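Monosaccharide-transporting ATPase (PDB 5DTE) probably acts as the periplasmic sugar-binding component of an ABC transporter, holding beta-D-allopyranose in the cleft between its two lobes. Local coordinates at residues 153-164 and 216-227; 271-282 and 295-303. One frame throughout, in Å; residues are numbered along the deposited sequence.

The two contacts belong to different lobes of a periplasmic binding protein, with contact 2 running on toward the lobe of contact 1. They lie on opposite sides of the chain's centre, their own centres about 26 Å apart and their nearest atoms about 8 Å apart. Contact 1 pairs neighbouring strands inside the four-stranded lobe and leads at its C-terminal end into Asn224, which lines the allose pocket. Contact 2 packs helix 272-287 of the other lobe against residues 295-303. It touches no sugar, but the side chain of Gln275 lies about 7 Å from it. Contact 2 thus joins a helix beside the pocket to the segment that crosses between the lobes.

Contact 1 (153-164 and 216-227); sequences IGKKGNVAILEG and NINGIFAANDNM. With ALL (beta-D-allopyranose), chain E.
Asn216 offers its carbonyl O to Asn158 ND2 at 2.8 Å. The Asn158 amide, with CG turned beside its backbone N (chi1 -54°), holds this acceptor in its plane, and a short polar side chain suits the partly exposed start of the strand. Ile217 lays CD1 against Ala160 CB. Asn218 grips with three groups: its N bonds to Asn158 O, while its amide adds weak bonds, ND2 to Lys156 O and Asn158 N to OD1.

From Gly219 onward the strands run parallel, with Gly219 O accepting from Ala160 N at 3.1 Å. Ile220 CG2 meets Leu162 CD1 at 3.9 Å on the face packed by helix 200-213. Phe221 points the other way, its CD2 beside Ile161 CG1 at 3.9 Å, under helix 169-182; its O takes Leu162 N at 2.7 Å. This is a Rossmann-like alpha/beta sheet, clad with helices on both faces. Ala223 N closes the pairing on Leu162 O.

Asn224 N-caps the helix: OD1 accepts from Met227 N at 3.0 Å; ND2 bonds weakly to Trp198 O and meets allose C6 in van der Waals contact. Met227, bent at chi3, sets its thioether by Glu163 and Gly164. Capping should hold the Asn224 amide beside the sugar.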
loop_
_atom_site.group_PDB
_atom_site.type_symbol
_atom_site.label_atom_id
_atom_site.label_comp_id
_atom_site.label_asym_id
_atom_site.label_seq_id
_atom_site.Cartn_x
_atom_site.Cartn_y
_atom_site.Cartn_z
ATOM N N ILE A 153 -10.858 -14.732 15.214
ATOM C CA ILE A 153 -10.397 -15.089 16.553
ATOM C C ILE A 153 -11.550 -15.141 17.539
ATOM O O ILE A 153 -11.349 -15.191 18.751
ATOM C CB ILE A 153 -9.321 -14.130 17.079
ATOM C CG1 ILE A 153 -9.871 -12.715 17.253
ATOM C CG2 ILE A 153 -8.139 -14.147 16.159
ATOM C CD1 ILE A 153 -9.151 -11.911 18.354
ATOM N N GLY A 154 -12.763 -15.138 17.008
ATOM C CA GLY A 154 -13.929 -15.477 17.798
ATOM C C GLY A 154 -14.670 -14.305 18.392
ATOM O O GLY A 154 -15.248 -14.441 19.470
ATOM N N LYS A 155 -14.666 -13.166 17.694
ATOM C CA LYS A 155 -15.268 -11.923 18.192
ATOM C C LYS A 155 -14.707 -11.482 19.573
ATOM O O LYS A 155 -15.290 -10.620 20.243
ATOM C CB LYS A 155 -16.797 -12.082 18.258
ATOM C CG LYS A 155 -17.451 -12.426 16.904
ATOM C CD LYS A 155 -18.886 -12.945 17.056
ATOM C CE LYS A 155 -19.746 -12.637 15.816
ATOM N NZ LYS A 155 -20.353 -13.855 15.177
ATOM N N LYS A 156 -13.564 -12.056 19.973
ATOM C CA LYS A 156 -13.056 -11.943 21.345
ATOM C C LYS A 156 -11.550 -12.186 21.418
ATOM O O LYS A 156 -11.014 -13.034 20.694
ATOM C CB LYS A 156 -13.784 -12.937 22.253
ATOM C CG LYS A 156 -13.436 -12.846 23.734
ATOM C CD LYS A 156 -14.341 -13.716 24.613
ATOM C CE LYS A 156 -13.826 -13.775 26.051
ATOM N NZ LYS A 156 -13.774 -12.428 26.735
ATOM N N GLY A 157 -10.868 -11.451 22.296
ATOM C CA GLY A 157 -9.443 -11.640 22.467
ATOM C C GLY A 157 -8.713 -10.333 22.650
ATOM O O GLY A 157 -9.339 -9.297 22.885
ATOM N N ASN A 158 -7.389 -10.373 22.563
ATOM C CA ASN A 158 -6.600 -9.142 22.593
ATOM C C ASN A 158 -5.777 -9.038 21.325
ATOM O O ASN A 158 -5.072 -9.980 20.968
ATOM C CB ASN A 158 -5.688 -9.081 23.826
ATOM C CG ASN A 158 -6.450 -9.269 25.125
ATOM O OD1 ASN A 158 -7.136 -8.357 25.585
ATOM N ND2 ASN A 158 -6.328 -10.456 25.728
ATOM N N VAL A 159 -5.875 -7.899 20.644
ATOM C CA VAL A 159 -5.179 -7.705 19.372
ATOM C C VAL A 159 -4.023 -6.723 19.477
ATOM O O VAL A 159 -4.047 -5.797 20.305
ATOM C CB VAL A 159 -6.134 -7.192 18.268
ATOM C CG1 VAL A 159 -7.120 -8.280 17.835
ATOM C CG2 VAL A 159 -6.861 -5.951 18.743
ATOM N N ALA A 160 -3.019 -6.930 18.625
ATOM C CA ALA A 160 -1.889 -6.008 18.516
ATOM C C ALA A 160 -1.695 -5.542 17.080
ATOM O O ALA A 160 -1.616 -6.362 16.176
ATOM C CB ALA A 160 -0.639 -6.655 19.020
ATOM N N ILE A 161 -1.601 -4.227 16.881
ATOM C CA ILE A 161 -1.433 -3.640 15.552
ATOM C C ILE A 161 0.023 -3.335 15.168
ATOM O O ILE A 161 0.724 -2.618 15.889
ATOM C CB ILE A 161 -2.241 -2.334 15.441
ATOM C CG1 ILE A 161 -3.728 -2.653 15.316
ATOM C CG2 ILE A 161 -1.772 -1.489 14.255
ATOM C CD1 ILE A 161 -4.587 -1.428 15.129
ATOM N N LEU A 162 0.480 -3.866 14.036
ATOM C CA LEU A 162 1.786 -3.451 13.494
ATOM C C LEU A 162 1.580 -2.400 12.388
ATOM O O LEU A 162 0.827 -2.621 11.438
ATOM C CB LEU A 162 2.591 -4.646 12.946
ATOM C CG LEU A 162 3.141 -5.744 13.871
ATOM C CD1 LEU A 162 3.384 -7.014 13.079
ATOM C CD2 LEU A 162 4.422 -5.349 14.628
ATOM N N GLU A 163 2.261 -1.264 12.510
ATOM C CA GLU A 163 2.029 -0.136 11.610
ATOM C C GLU A 163 3.217 0.142 10.700
ATOM O O GLU A 163 4.317 -0.384 10.899
ATOM C CB GLU A 163 1.715 1.117 12.413
ATOM C CG GLU A 163 1.053 0.816 13.730
ATOM C CD GLU A 163 1.169 1.961 14.696
ATOM O OE1 GLU A 163 1.456 3.092 14.244
ATOM O OE2 GLU A 163 1.011 1.717 15.912
ATOM N N GLY A 164 2.987 0.982 9.701
ATOM C CA GLY A 164 4.021 1.304 8.743
ATOM C C GLY A 164 4.863 2.467 9.221
ATOM O O GLY A 164 4.769 2.857 10.391
ATOM N N ASN A 216 -1.494 -12.857 26.329
ATOM C CA ASN A 216 -2.901 -13.026 26.028
ATOM C C ASN A 216 -3.247 -12.387 24.699
ATOM O O ASN A 216 -4.390 -11.995 24.454
ATOM C CB ASN A 216 -3.759 -12.448 27.149
ATOM C CG ASN A 216 -3.654 -13.257 28.428
ATOM O OD1 ASN A 216 -3.311 -14.440 28.398
ATOM N ND2 ASN A 216 -3.968 -12.627 29.556
ATOM N N ILE A 217 -2.244 -12.300 23.839
ATOM C CA ILE A 217 -2.465 -11.860 22.478
ATOM C C ILE A 217 -2.750 -13.061 21.580
ATOM O O ILE A 217 -2.001 -14.041 21.600
ATOM C CB ILE A 217 -1.268 -11.084 21.959
ATOM C CG1 ILE A 217 -1.205 -9.736 22.659
ATOM C CG2 ILE A 217 -1.379 -10.882 20.470
ATOM C CD1 ILE A 217 -0.150 -8.832 22.088
ATOM N N ASN A 218 -3.840 -12.977 20.813
ATOM C CA ASN A 218 -4.310 -14.091 19.986
ATOM C C ASN A 218 -4.569 -13.683 18.535
ATOM O O ASN A 218 -5.018 -14.502 17.728
ATOM C CB ASN A 218 -5.590 -14.723 20.582
ATOM C CG ASN A 218 -6.835 -13.805 20.491
ATOM O OD1 ASN A 218 -6.738 -12.581 20.380
ATOM N ND2 ASN A 218 -8.013 -14.417 20.556
ATOM N N GLY A 219 -4.278 -12.420 18.217
ATOM C CA GLY A 219 -4.504 -11.864 16.888
ATOM C C GLY A 219 -3.610 -10.674 16.544
ATOM O O GLY A 219 -3.444 -9.754 17.355
ATOM N N ILE A 220 -3.033 -10.683 15.341
ATOM C CA ILE A 220 -2.144 -9.599 14.914
ATOM C C ILE A 220 -2.534 -8.940 13.594
ATOM O O ILE A 220 -2.497 -9.553 12.523
ATOM C CB ILE A 220 -0.691 -10.068 14.769
ATOM C CG1 ILE A 220 -0.150 -10.576 16.107
ATOM C CG2 ILE A 220 0.155 -8.922 14.265
ATOM C CD1 ILE A 220 1.200 -11.168 16.001
ATOM N N PHE A 221 -2.894 -7.669 13.686
ATOM C CA PHE A 221 -3.213 -6.889 12.525
ATOM C C PHE A 221 -1.951 -6.204 12.075
ATOM O O PHE A 221 -1.369 -5.432 12.838
ATOM C CB PHE A 221 -4.295 -5.877 12.850
ATOM C CG PHE A 221 -4.623 -4.954 11.719
ATOM C CD1 PHE A 221 -5.607 -5.280 10.811
ATOM C CD2 PHE A 221 -3.955 -3.755 11.565
ATOM C CE1 PHE A 221 -5.916 -4.426 9.771
ATOM C CE2 PHE A 221 -4.257 -2.905 10.523
ATOM C CZ PHE A 221 -5.238 -3.237 9.630
ATOM N N ALA A 222 -1.526 -6.499 10.844
ATOM C CA ALA A 222 -0.371 -5.842 10.227
ATOM C C ALA A 222 -0.754 -5.026 8.968
ATOM O O ALA A 222 -1.384 -5.547 8.037
ATOM C CB ALA A 222 0.682 -6.872 9.884
ATOM N N ALA A 223 -0.345 -3.761 8.936
ATOM C CA ALA A 223 -0.747 -2.819 7.879
ATOM C C ALA A 223 -0.067 -2.992 6.489
ATOM O O ALA A 223 -0.456 -2.267 5.549
ATOM C CB ALA A 223 -0.535 -1.371 8.385
ATOM N N ASN A 224 0.965 -3.844 6.387
ATOM C CA ASN A 224 1.279 -4.503 5.136
ATOM C C ASN A 224 1.693 -5.933 5.187
ATOM O O ASN A 224 2.009 -6.463 6.231
ATOM C CB ASN A 224 2.275 -3.671 4.293
ATOM C CG ASN A 224 3.734 -3.910 4.618
ATOM O OD1 ASN A 224 4.193 -4.996 4.928
ATOM N ND2 ASN A 224 4.493 -2.921 4.274
ATOM N N ASP A 225 1.690 -6.515 3.994
ATOM C CA ASP A 225 2.017 -7.892 3.786
ATOM C C ASP A 225 3.397 -8.305 4.290
ATOM O O ASP A 225 3.563 -9.433 4.759
ATOM C CB ASP A 225 1.902 -8.215 2.311
ATOM C CG ASP A 225 0.687 -9.038 2.022
ATOM O OD1 ASP A 225 0.011 -9.412 3.008
ATOM O OD2 ASP A 225 0.420 -9.331 0.842
ATOM N N ASN A 226 4.403 -7.444 4.153
ATOM C CA ASN A 226 5.720 -7.766 4.700
ATOM C C ASN A 226 5.707 -7.915 6.225
ATOM O O ASN A 226 6.222 -8.904 6.743
ATOM C CB ASN A 226 6.756 -6.714 4.290
ATOM C CG ASN A 226 7.210 -6.882 2.868
ATOM O OD1 ASN A 226 7.186 -7.990 2.338
ATOM N ND2 ASN A 226 7.621 -5.787 2.232
ATOM N N MET A 227 5.126 -6.953 6.944
ATOM C CA MET A 227 5.118 -7.037 8.410
ATOM C C MET A 227 4.288 -8.247 8.919
ATOM O O MET A 227 4.569 -8.799 9.994
ATOM C CB MET A 227 4.604 -5.728 9.020
ATOM C CG MET A 227 5.409 -4.513 8.603
ATOM S SD MET A 227 4.927 -2.955 9.371
ATOM C CE MET A 227 3.368 -2.621 8.575
HETATM C C1 ALL E . 2.108 1.403 0.766
HETATM C C2 ALL E . 1.540 0.485 -0.299
HETATM C C3 ALL E . 1.903 -0.936 -0.073
HETATM C C4 ALL E . 3.356 -1.115 0.238
HETATM C C5 ALL E . 3.691 -0.254 1.443
HETATM C C6 ALL E . 5.063 -0.484 1.988
HETATM O O1 ALL E . 1.963 2.725 0.417
HETATM O O2 ALL E . 0.100 0.594 -0.246
HETATM O O3 ALL E . 1.139 -1.438 1.067
HETATM O O4 ALL E . 3.635 -2.497 0.512
HETATM O O5 ALL E . 3.554 1.135 1.024
HETATM O O6 ALL E . 6.014 0.067 1.102
#

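Contact 2 (271-282 and 295-303); sequences LPKKQVAIAIEH and VYYVDPVVV
Tyr296 lays its ring across Ile278, and the two side chains meet at about a right angle. Ile278 CG2 sits over one face of the ring, 3.9 Å from the centroid and nearly above it, a CH-pi contact for which a branched aliphatic residue is well shaped. Its CG1 lies 3.4 Å from Tyr296 CZ at the phenol end, so the side chain spans the ring. The CG2 methyl also lies over the centre of the His282 ring. His282 itself turns an edge toward the face of Tyr296 in an offset edge-to-face pair, with planes at 81° and centroids 5.7 Å apart. With CG anti to the backbone N (chi1 173°), Tyr296 swings its ring off the strand and onto the helix.

Lys274 crosses nearly perpendicular to Tyr296, and its NZ gives a weak hydrogen bond to Tyr296 OH at 3.2 Å. The lysine's long methylene chain is useful as well, since CE lies 3.6 Å from Val298 CG2 while its ammonium end lies at the exposed side of the contact.

In fold terms, helix 272-287 packs on the six-stranded parallel sheet at the short, weakly bonded edge strand at about 295-297, parallel to strand 132-135. The axes of helix 272-282 and strand 295-297 run roughly antiparallel, at 154°. Residues 298-300 then carry the chain toward the second lobe, one of the crossings typical of this class of sugar-binding proteins.

Val298 straddles the start of the helix: CG2 faces Lys274 and Gln275, and CG1 meets Leu271 CD1 at 3.5 Å. Gln275 contributes its CG, while its amide NE2 bonds to Gln270 O. Leu271, at the N-cap position, crosses Val298 at a slant, and its CD1 also reaches Val301 CG2 at 4.4 Å, bringing strand 301-303 into the apolar patch.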
loop_
_atom_site.group_PDB
_atom_site.type_symbol
_atom_site.label_atom_id
_atom_site.label_comp_id
_atom_site.label_asym_id
_atom_site.label_seq_id
_atom_site.Cartn_x
_atom_site.Cartn_y
_atom_site.Cartn_z
ATOM N N LEU A 271 -4.657 -5.236 -5.688
ATOM C CA LEU A 271 -4.630 -5.266 -7.151
ATOM C C LEU A 271 -3.613 -4.280 -7.743
ATOM O O LEU A 271 -3.975 -3.350 -8.481
ATOM C CB LEU A 271 -6.032 -4.991 -7.691
ATOM C CG LEU A 271 -7.004 -6.003 -7.090
ATOM C CD1 LEU A 271 -8.402 -5.718 -7.531
ATOM C CD2 LEU A 271 -6.596 -7.389 -7.519
ATOM N N PRO A 272 -2.325 -4.503 -7.439
ATOM C CA PRO A 272 -1.299 -3.517 -7.787
ATOM C C PRO A 272 -1.053 -3.426 -9.293
ATOM O O PRO A 272 -0.530 -2.419 -9.765
ATOM C CB PRO A 272 -0.062 -4.038 -7.056
ATOM C CG PRO A 272 -0.272 -5.505 -6.973
ATOM C CD PRO A 272 -1.745 -5.731 -6.870
ATOM N N LYS A 273 -1.424 -4.464 -10.037
ATOM C CA LYS A 273 -1.258 -4.434 -11.488
ATOM C C LYS A 273 -2.389 -3.659 -12.130
ATOM O O LYS A 273 -2.148 -2.899 -13.059
ATOM C CB LYS A 273 -1.201 -5.844 -12.064
ATOM C CG LYS A 273 -0.243 -6.764 -11.331
ATOM C CD LYS A 273 0.628 -7.536 -12.284
ATOM C CE LYS A 273 1.553 -8.481 -11.549
ATOM N NZ LYS A 273 2.381 -9.265 -12.511
ATOM N N LYS A 274 -3.615 -3.854 -11.632
ATOM C CA LYS A 274 -4.790 -3.124 -12.116
ATOM C C LYS A 274 -4.659 -1.626 -11.826
ATOM O O LYS A 274 -4.981 -0.781 -12.669
ATOM C CB LYS A 274 -6.059 -3.667 -11.478
ATOM C CG LYS A 274 -7.347 -2.962 -11.933
ATOM C CD LYS A 274 -8.599 -3.618 -11.301
ATOM C CE LYS A 274 -9.891 -2.786 -11.435
ATOM N NZ LYS A 274 -10.336 -2.600 -12.827
ATOM N N GLN A 275 -4.183 -1.309 -10.625
ATOM C CA GLN A 275 -3.887 0.069 -10.260
ATOM C C GLN A 275 -2.987 0.753 -11.286
ATOM O O GLN A 275 -3.395 1.697 -11.962
ATOM C CB GLN A 275 -3.211 0.127 -8.899
ATOM C CG GLN A 275 -4.127 -0.065 -7.721
ATOM C CD GLN A 275 -3.482 0.397 -6.416
ATOM O OE1 GLN A 275 -2.577 1.241 -6.406
ATOM N NE2 GLN A 275 -3.951 -0.152 -5.313
ATOM N N VAL A 276 -1.755 0.272 -11.397
ATOM C CA VAL A 276 -0.784 0.892 -12.286
ATOM C C VAL A 276 -1.221 0.756 -13.747
ATOM O O VAL A 276 -0.799 1.528 -14.597
ATOM C CB VAL A 276 0.611 0.290 -12.083
ATOM C CG1 VAL A 276 0.623 -1.181 -12.464
ATOM C CG2 VAL A 276 1.661 1.082 -12.854
ATOM N N ALA A 277 -2.092 -0.207 -14.038
ATOM C CA ALA A 277 -2.663 -0.290 -15.374
ATOM C C ALA A 277 -3.591 0.887 -15.579
ATOM O O ALA A 277 -3.482 1.579 -16.585
ATOM C CB ALA A 277 -3.392 -1.591 -15.586
ATOM N N ILE A 278 -4.487 1.133 -14.622
ATOM C CA ILE A 278 -5.356 2.316 -14.698
ATOM C C ILE A 278 -4.529 3.607 -14.727
ATOM O O ILE A 278 -4.867 4.533 -15.452
ATOM C CB ILE A 278 -6.382 2.378 -13.535
ATOM C CG1 ILE A 278 -7.676 1.663 -13.931
ATOM C CG2 ILE A 278 -6.741 3.813 -13.204
ATOM C CD1 ILE A 278 -7.595 0.145 -13.968
ATOM N N ALA A 279 -3.435 3.659 -13.973
ATOM C CA ALA A 279 -2.537 4.811 -14.029
ATOM C C ALA A 279 -2.054 5.112 -15.463
ATOM O O ALA A 279 -2.158 6.245 -15.947
ATOM C CB ALA A 279 -1.365 4.589 -13.119
ATOM N N ILE A 280 -1.543 4.086 -16.138
ATOM C CA ILE A 280 -1.075 4.201 -17.520
ATOM C C ILE A 280 -2.224 4.486 -18.485
ATOM O O ILE A 280 -2.040 5.171 -19.496
ATOM C CB ILE A 280 -0.354 2.914 -17.968
ATOM C CG1 ILE A 280 0.845 2.641 -17.064
ATOM C CG2 ILE A 280 0.055 2.987 -19.443
ATOM C CD1 ILE A 280 1.268 1.186 -17.045
ATOM N N GLU A 281 -3.408 3.957 -18.172
ATOM C CA GLU A 281 -4.586 4.195 -18.997
ATOM C C GLU A 281 -5.038 5.654 -18.833
ATOM O O GLU A 281 -5.552 6.277 -19.775
ATOM C CB GLU A 281 -5.714 3.221 -18.633
ATOM C CG GLU A 281 -5.847 1.995 -19.569
ATOM C CD GLU A 281 -6.730 2.261 -20.803
ATOM O OE1 GLU A 281 -7.370 3.341 -20.870
ATOM O OE2 GLU A 281 -6.793 1.381 -21.699
ATOM N N HIS A 282 -4.801 6.194 -17.637
ATOM C CA HIS A 282 -5.228 7.537 -17.272
ATOM C C HIS A 282 -4.285 8.592 -17.814
ATOM O O HIS A 282 -4.709 9.691 -18.165
ATOM C CB HIS A 282 -5.329 7.672 -15.751
ATOM C CG HIS A 282 -6.666 7.295 -15.200
ATOM N ND1 HIS A 282 -7.072 7.647 -13.920
ATOM C CD2 HIS A 282 -7.698 6.605 -15.737
ATOM C CE1 HIS A 282 -8.288 7.193 -13.710
ATOM N NE2 HIS A 282 -8.696 6.551 -14.794
ATOM N N VAL A 295 -10.265 10.976 -8.676
ATOM C CA VAL A 295 -9.931 9.818 -7.844
ATOM C C VAL A 295 -10.442 8.523 -8.466
ATOM O O VAL A 295 -11.539 8.476 -8.992
ATOM C CB VAL A 295 -10.523 9.936 -6.435
ATOM C CG1 VAL A 295 -9.953 8.843 -5.516
ATOM C CG2 VAL A 295 -10.251 11.306 -5.865
ATOM N N TYR A 296 -9.643 7.467 -8.410
ATOM C CA TYR A 296 -10.096 6.156 -8.857
ATOM C C TYR A 296 -9.566 5.138 -7.849
ATOM O O TYR A 296 -8.349 4.976 -7.660
ATOM C CB TYR A 296 -9.638 5.863 -10.303
ATOM C CG TYR A 296 -9.896 4.460 -10.824
ATOM C CD1 TYR A 296 -10.913 4.204 -11.750
ATOM C CD2 TYR A 296 -9.107 3.384 -10.400
ATOM C CE1 TYR A 296 -11.145 2.907 -12.226
ATOM C CE2 TYR A 296 -9.329 2.099 -10.858
ATOM C CZ TYR A 296 -10.340 1.863 -11.770
ATOM O OH TYR A 296 -10.518 0.570 -12.211
ATOM N N TYR A 297 -10.518 4.495 -7.181
ATOM C CA TYR A 297 -10.287 3.443 -6.202
ATOM C C TYR A 297 -10.596 2.080 -6.816
ATOM O O TYR A 297 -11.761 1.777 -7.077
ATOM C CB TYR A 297 -11.175 3.633 -4.970
ATOM C CG TYR A 297 -10.789 4.719 -3.990
ATOM C CD1 TYR A 297 -9.465 4.931 -3.638
ATOM C CD2 TYR A 297 -11.762 5.521 -3.397
ATOM C CE1 TYR A 297 -9.112 5.920 -2.727
ATOM C CE2 TYR A 297 -11.422 6.517 -2.494
ATOM C CZ TYR A 297 -10.091 6.711 -2.164
ATOM O OH TYR A 297 -9.737 7.683 -1.257
ATOM N N VAL A 298 -9.560 1.272 -7.042
ATOM C CA VAL A 298 -9.728 -0.133 -7.396
ATOM C C VAL A 298 -10.464 -0.807 -6.239
ATOM O O VAL A 298 -10.358 -0.346 -5.091
ATOM C CB VAL A 298 -8.355 -0.808 -7.688
ATOM C CG1 VAL A 298 -8.318 -2.238 -7.222
ATOM C CG2 VAL A 298 -8.050 -0.750 -9.157
ATOM N N ASP A 299 -11.238 -1.853 -6.529
ATOM C CA ASP A 299 -11.948 -2.566 -5.465
ATOM C C ASP A 299 -11.179 -3.785 -4.958
ATOM O O ASP A 299 -11.074 -4.794 -5.647
ATOM C CB ASP A 299 -13.349 -2.957 -5.939
ATOM C CG ASP A 299 -14.243 -1.741 -6.136
ATOM O OD1 ASP A 299 -14.165 -0.816 -5.296
ATOM O OD2 ASP A 299 -15.007 -1.701 -7.127
ATOM N N PRO A 300 -10.653 -3.688 -3.728
ATOM C CA PRO A 300 -9.770 -4.697 -3.132
ATOM C C PRO A 300 -10.474 -6.024 -2.906
ATOM O O PRO A 300 -11.697 -6.048 -2.830
ATOM C CB PRO A 300 -9.375 -4.063 -1.798
ATOM C CG PRO A 300 -10.533 -3.185 -1.464
ATOM C CD PRO A 300 -10.986 -2.622 -2.768
ATOM N N VAL A 301 -9.712 -7.107 -2.806
ATOM C CA VAL A 301 -10.279 -8.412 -2.494
ATOM C C VAL A 301 -9.814 -8.817 -1.112
ATOM O O VAL A 301 -8.649 -8.627 -0.784
ATOM C CB VAL A 301 -9.851 -9.513 -3.499
ATOM C CG1 VAL A 301 -10.805 -10.671 -3.438
ATOM C CG2 VAL A 301 -9.776 -8.970 -4.913
ATOM N N VAL A 302 -10.726 -9.366 -0.306
ATOM C CA VAL A 302 -10.375 -10.009 0.969
ATOM C C VAL A 302 -9.967 -11.467 0.757
ATOM O O VAL A 302 -10.809 -12.304 0.447
ATOM C CB VAL A 302 -11.536 -9.976 1.968
ATOM C CG1 VAL A 302 -11.124 -10.663 3.238
ATOM C CG2 VAL A 302 -11.938 -8.549 2.264
ATOM N N VAL A 303 -8.678 -11.767 0.918
ATOM C CA VAL A 303 -8.150 -13.080 0.558
ATOM C C VAL A 303 -7.938 -13.996 1.765
ATOM O O VAL A 303 -6.955 -13.882 2.500
ATOM C CB VAL A 303 -6.829 -12.954 -0.200
ATOM C CG1 VAL A 303 -6.312 -14.322 -0.568
ATOM C CG2 VAL A 303 -7.033 -12.157 -1.425
#